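Local structure of glycerate dehydrogenase/glyoxylate reductase (Thermus thermophilus, 2CUK) at residues L211-L216 with T236-E241; L145-V150 with A194-L199. The protein probably reduces glyoxylate and hydroxypyruvate with NAD(P)H, as a member of the D-isomer specific 2-hydroxyacid dehydrogenase family. One frame throughout, in Å; residues are numbered along the deposited sequence.

In the fold
The chain first builds a sheet from strands 2-5 to 90-92, then enters the six-stranded parallel sheet of the NAD-binding domain at strand 146-150. Contact 2 pairs this strand with 196-199 and closes a loop that holds helix 154-165, strand 169-173 and helix 187-193. Strand 196-199 leads on to helix 213-216. Contact 1 sets that short helix against helix 236-243 and closes a second, shorter loop around strand 224-227. The two loops follow one another and do not overlap. The centres of the two contacts lie about 16 Å apart. L211, in the loop just before helix 213-216, touches L199 of contact 2: CD2 of L211 to CD2 of L199, 3.7 Å.

Contact 1: L211-L216 with T236-E241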
loop_
_atom_site.group_PDB
_atom_site.type_symbol
_atom_site.label_atom_id
_atom_site.label_comp_id
_atom_site.label_asym_id
_atom_site.label_seq_id
_atom_site.Cartn_x
_atom_site.Cartn_y
_atom_site.Cartn_z
ATOM N N LEU A 211 16.134 15.257 -10.573
ATOM C CA LEU A 211 15.859 15.597 -9.185
ATOM C C LEU A 211 17.179 15.730 -8.446
ATOM O O LEU A 211 17.581 14.845 -7.682
ATOM C CB LEU A 211 14.983 14.525 -8.526
ATOM C CG LEU A 211 13.472 14.764 -8.581
ATOM C CD1 LEU A 211 13.096 15.906 -7.643
ATOM C CD2 LEU A 211 13.046 15.071 -10.014
ATOM N N ASN A 212 17.860 16.840 -8.709
ATOM C CA ASN A 212 19.138 17.131 -8.085
ATOM C C ASN A 212 18.906 17.857 -6.764
ATOM O O ASN A 212 17.764 18.035 -6.335
ATOM C CB ASN A 212 19.999 17.993 -9.016
ATOM C CG ASN A 212 19.249 19.201 -9.554
ATOM O OD1 ASN A 212 18.497 19.855 -8.826
ATOM N ND2 ASN A 212 19.460 19.510 -10.830
ATOM N N ARG A 213 19.993 18.283 -6.130
ATOM C CA ARG A 213 19.915 18.974 -4.852
ATOM C C ARG A 213 19.012 20.205 -4.886
ATOM O O ARG A 213 18.216 20.415 -3.969
ATOM C CB ARG A 213 21.327 19.364 -4.385
ATOM C CG ARG A 213 21.367 20.078 -3.041
ATOM C CD ARG A 213 22.800 20.268 -2.529
ATOM N NE ARG A 213 23.426 18.999 -2.155
ATOM C CZ ARG A 213 24.165 18.249 -2.968
ATOM N NH1 ARG A 213 24.391 18.636 -4.217
ATOM N NH2 ARG A 213 24.665 17.099 -2.533
ATOM N N GLU A 214 19.120 21.013 -5.938
ATOM C CA GLU A 214 18.302 22.221 -6.047
ATOM C C GLU A 214 16.814 21.933 -6.205
ATOM O O GLU A 214 15.982 22.607 -5.601
ATOM C CB GLU A 214 18.772 23.096 -7.213
ATOM C CG GLU A 214 19.660 22.377 -8.200
ATOM C CD GLU A 214 21.042 22.085 -7.636
ATOM O OE1 GLU A 214 21.730 21.199 -8.187
ATOM O OE2 GLU A 214 21.441 22.750 -6.652
ATOM N N ARG A 215 16.475 20.935 -7.012
ATOM C CA ARG A 215 15.073 20.609 -7.215
ATOM C C ARG A 215 14.444 19.920 -6.005
ATOM O O ARG A 215 13.273 20.148 -5.702
ATOM C CB ARG A 215 14.905 19.755 -8.475
ATOM C CG ARG A 215 15.265 20.507 -9.749
ATOM C CD ARG A 215 14.569 19.943 -10.966
ATOM N NE ARG A 215 14.823 20.762 -12.150
ATOM C CZ ARG A 215 15.900 20.661 -12.922
ATOM N NH1 ARG A 215 16.841 19.767 -12.652
ATOM N NH2 ARG A 215 16.042 21.472 -13.961
ATOM N N LEU A 216 15.222 19.093 -5.306
ATOM C CA LEU A 216 14.718 18.396 -4.128
ATOM C C LEU A 216 14.360 19.395 -3.033
ATOM O O LEU A 216 13.316 19.277 -2.390
ATOM C CB LEU A 216 15.755 17.394 -3.607
ATOM C CG LEU A 216 15.949 16.128 -4.454
ATOM C CD1 LEU A 216 17.172 15.368 -3.978
ATOM C CD2 LEU A 216 14.701 15.249 -4.362
ATOM N N THR A 236 20.878 10.538 -5.553
ATOM C CA THR A 236 20.743 9.811 -4.295
ATOM C C THR A 236 21.317 10.506 -3.061
ATOM O O THR A 236 20.638 10.611 -2.039
ATOM C CB THR A 236 21.366 8.411 -4.426
ATOM O OG1 THR A 236 20.823 7.769 -5.587
ATOM C CG2 THR A 236 21.055 7.562 -3.195
ATOM N N GLU A 237 22.558 10.975 -3.149
ATOM C CA GLU A 237 23.172 11.630 -2.003
ATOM C C GLU A 237 22.382 12.868 -1.583
ATOM O O GLU A 237 22.196 13.150 -0.406
ATOM C CB GLU A 237 24.599 12.026 -2.387
ATOM C CG GLU A 237 25.328 12.749 -1.254
ATOM C CD GLU A 237 26.783 12.336 -1.250
ATOM O OE1 GLU A 237 27.169 11.543 -2.098
ATOM O OE2 GLU A 237 27.522 12.814 -0.391
ATOM N N ALA A 238 21.882 13.629 -2.551
ATOM C CA ALA A 238 21.086 14.814 -2.253
ATOM C C ALA A 238 19.760 14.436 -1.597
ATOM O O ALA A 238 19.268 15.154 -0.730
ATOM C CB ALA A 238 20.830 15.611 -3.534
ATOM N N LEU A 239 19.183 13.310 -2.008
ATOM C CA LEU A 239 17.923 12.867 -1.424
ATOM C C LEU A 239 18.119 12.601 0.071
ATOM O O LEU A 239 17.264 12.948 0.884
ATOM C CB LEU A 239 17.419 11.600 -2.119
ATOM C CG LEU A 239 16.095 11.055 -1.566
ATOM C CD1 LEU A 239 15.001 12.115 -1.680
ATOM C CD2 LEU A 239 15.699 9.799 -2.343
ATOM N N VAL A 240 19.245 11.982 0.426
ATOM C CA VAL A 240 19.551 11.704 1.827
ATOM C C VAL A 240 19.545 13.016 2.611
ATOM O O VAL A 240 18.983 13.104 3.699
ATOM C CB VAL A 240 20.948 11.047 1.990
ATOM C CG1 VAL A 240 21.340 11.028 3.473
ATOM C CG2 VAL A 240 20.931 9.627 1.437
ATOM N N GLU A 241 20.177 14.035 2.041
ATOM C CA GLU A 241 20.237 15.349 2.673
ATOM C C GLU A 241 18.841 15.919 2.931
ATOM O O GLU A 241 18.542 16.373 4.035
ATOM C CB GLU A 241 21.021 16.316 1.784
ATOM C CG GLU A 241 22.492 15.954 1.609
ATOM C CD GLU A 241 23.202 16.842 0.591
ATOM O OE1 GLU A 241 22.715 17.963 0.327
ATOM O OE2 GLU A 241 24.254 16.427 0.062
#
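R213 and A238 bring the two backbones closest, with their CA atoms 5.0 Å apart. R213 opens the short helix 213-216, and A238 sits in the first turn of helix 236-243. N212 is the N-cap of the shorter helix, and L216 N bonds back to N212 O. The small A238 CB allows the close approach. It lies 3.7 Å from R213 CA and also touches L216 CD1. L216 pushes CD1 against the helix backbone, 3.5 Å from L239 N, while its other branch, CD2, meets L239 CD1. Both leucines also rest on L225 of strand 224-227, so the helix pair is seated on the sheet of the NAD-binding domain.

At the outer side R213 grips E241 side-on. R213 NE donates to E241 OE1 at 2.8 Å, and R213 NH2 to E241 OE2 at 2.7 Å. The R213 chain runs straight through chi1 and chi2 and bends at chi3 (-69°), which brings NE and NH2 to the carboxylate. Both oxygens are met on their syn sides, but from 22° and 32° out of the carboxylate plane; both lie close to the guanidinium plane. One face of the guanidinium has A238 CB above its rim. The paired, nearly straight bonds fix the rotation of both charged groups, and probably let each charge balance the other beside the apolar leucine and alanine contact.

Contact 2: L145-V150 with A194-L199; sequences LTLGLV and ADVVSL
T146 O and G148 O accept from V196 N and S198 N, and V196 O and S198 O accept from G148 N and V150 N. This is the parallel pairing of two neighbouring strands in a Rossmann-type sheet. The G148 N to V196 O bond is 2.7 Å and almost straight. A194 CB lies 3.9 Å from G148 N, and a CB on the glycine would run into it.

D195 closes the start of the ladder. D195 CB lies 3.5 Å from T146 O. D195 CG, anti to the carbonyl carbon (chi1 -68°), comes 4.0 Å from L145 CG. D195 OD2 accepts from T146 N at 2.7 Å, on its anti lone pair, while OD1 forms a salt bridge with K220. An alanine here is likely to leave T146 N without its acceptor and K220 without its charged mate.

On the L147 side of the sheet, L147 CD1 meets V196 CG1, and helix 154-165 packs on L147 and L149. On the other side L199 CD2 rests against V150 CB at 3.7 Å, the two side chains running together. T146 O also accepts from D195 N in the carbonyl plane, at 2.8 Å, so two adjacent amides share this oxygen.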
loop_
_atom_site.group_PDB
_atom_site.type_symbol
_atom_site.label_atom_id
_atom_site.label_comp_id
_atom_site.label_asym_id
_atom_site.label_seq_id
_atom_site.Cartn_x
_atom_site.Cartn_y
_atom_site.Cartn_z
ATOM N N LEU A 145 -4.799 16.662 -1.126
ATOM C CA LEU A 145 -3.400 16.895 -1.465
ATOM C C LEU A 145 -3.187 16.804 -2.967
ATOM O O LEU A 145 -3.958 16.158 -3.682
ATOM C CB LEU A 145 -2.488 15.888 -0.756
ATOM C CG LEU A 145 -2.150 16.174 0.712
ATOM C CD1 LEU A 145 -3.418 16.207 1.548
ATOM C CD2 LEU A 145 -1.203 15.106 1.225
ATOM N N THR A 146 -2.130 17.453 -3.438
ATOM C CA THR A 146 -1.819 17.458 -4.858
ATOM C C THR A 146 -0.686 16.525 -5.259
ATOM O O THR A 146 0.428 16.603 -4.731
ATOM C CB THR A 146 -1.465 18.881 -5.341
ATOM O OG1 THR A 146 -2.619 19.723 -5.215
ATOM C CG2 THR A 146 -1.007 18.859 -6.792
ATOM N N LEU A 147 -0.985 15.639 -6.201
ATOM C CA LEU A 147 0.010 14.716 -6.720
ATOM C C LEU A 147 0.526 15.311 -8.023
ATOM O O LEU A 147 -0.253 15.618 -8.928
ATOM C CB LEU A 147 -0.609 13.345 -7.001
ATOM C CG LEU A 147 0.285 12.367 -7.769
ATOM C CD1 LEU A 147 1.491 11.988 -6.919
ATOM C CD2 LEU A 147 -0.528 11.116 -8.133
ATOM N N GLY A 148 1.837 15.493 -8.098
ATOM C CA GLY A 148 2.444 16.037 -9.293
ATOM C C GLY A 148 3.240 14.948 -9.975
ATOM O O GLY A 148 4.177 14.402 -9.401
ATOM N N LEU A 149 2.857 14.624 -11.201
ATOM C CA LEU A 149 3.533 13.591 -11.967
ATOM C C LEU A 149 4.500 14.212 -12.968
ATOM O O LEU A 149 4.137 15.142 -13.683
ATOM C CB LEU A 149 2.495 12.747 -12.714
ATOM C CG LEU A 149 1.420 12.115 -11.826
ATOM C CD1 LEU A 149 0.217 11.725 -12.662
ATOM C CD2 LEU A 149 2.004 10.912 -11.105
ATOM N N VAL A 150 5.731 13.706 -13.000
ATOM C CA VAL A 150 6.739 14.188 -13.938
ATOM C C VAL A 150 6.828 13.100 -14.997
ATOM O O VAL A 150 7.496 12.081 -14.807
ATOM C CB VAL A 150 8.116 14.364 -13.268
ATOM C CG1 VAL A 150 9.137 14.828 -14.294
ATOM C CG2 VAL A 150 8.018 15.367 -12.140
ATOM N N ALA A 194 3.192 20.807 -5.644
ATOM C CA ALA A 194 2.915 19.406 -5.330
ATOM C C ALA A 194 3.219 18.946 -3.905
ATOM O O ALA A 194 4.244 19.298 -3.325
ATOM C CB ALA A 194 3.650 18.515 -6.316
ATOM N N ASP A 195 2.313 18.140 -3.359
ATOM C CA ASP A 195 2.472 17.584 -2.020
ATOM C C ASP A 195 3.213 16.261 -2.175
ATOM O O ASP A 195 3.950 15.833 -1.289
ATOM C CB ASP A 195 1.105 17.356 -1.382
ATOM C CG ASP A 195 0.385 18.655 -1.090
ATOM O OD1 ASP A 195 0.858 19.402 -0.213
ATOM O OD2 ASP A 195 -0.643 18.933 -1.741
ATOM N N VAL A 196 3.003 15.621 -3.321
ATOM C CA VAL A 196 3.663 14.365 -3.650
ATOM C C VAL A 196 4.162 14.465 -5.088
ATOM O O VAL A 196 3.398 14.809 -5.985
ATOM C CB VAL A 196 2.695 13.158 -3.576
ATOM C CG1 VAL A 196 3.434 11.879 -3.960
ATOM C CG2 VAL A 196 2.106 13.036 -2.174
ATOM N N VAL A 197 5.441 14.191 -5.303
ATOM C CA VAL A 197 6.002 14.221 -6.649
ATOM C C VAL A 197 6.360 12.793 -7.040
ATOM O O VAL A 197 7.102 12.123 -6.328
ATOM C CB VAL A 197 7.288 15.076 -6.724
ATOM C CG1 VAL A 197 7.874 15.003 -8.133
ATOM C CG2 VAL A 197 6.983 16.525 -6.344
ATOM N N SER A 198 5.829 12.324 -8.165
ATOM C CA SER A 198 6.116 10.969 -8.623
ATOM C C SER A 198 6.756 11.030 -10.006
ATOM O O SER A 198 6.258 11.717 -10.906
ATOM C CB SER A 198 4.829 10.135 -8.667
ATOM O OG SER A 198 5.122 8.763 -8.884
ATOM N N LEU A 199 7.867 10.317 -10.169
ATOM C CA LEU A 199 8.593 10.314 -11.434
ATOM C C LEU A 199 8.178 9.172 -12.353
ATOM O O LEU A 199 8.093 8.012 -11.934
ATOM C CB LEU A 199 10.099 10.253 -11.163
ATOM C CG LEU A 199 10.580 11.308 -10.165
ATOM C CD1 LEU A 199 12.082 11.170 -9.959
ATOM C CD2 LEU A 199 10.223 12.710 -10.672
HETATM O O HOH W 1 -3.498 20.458 -2.517
#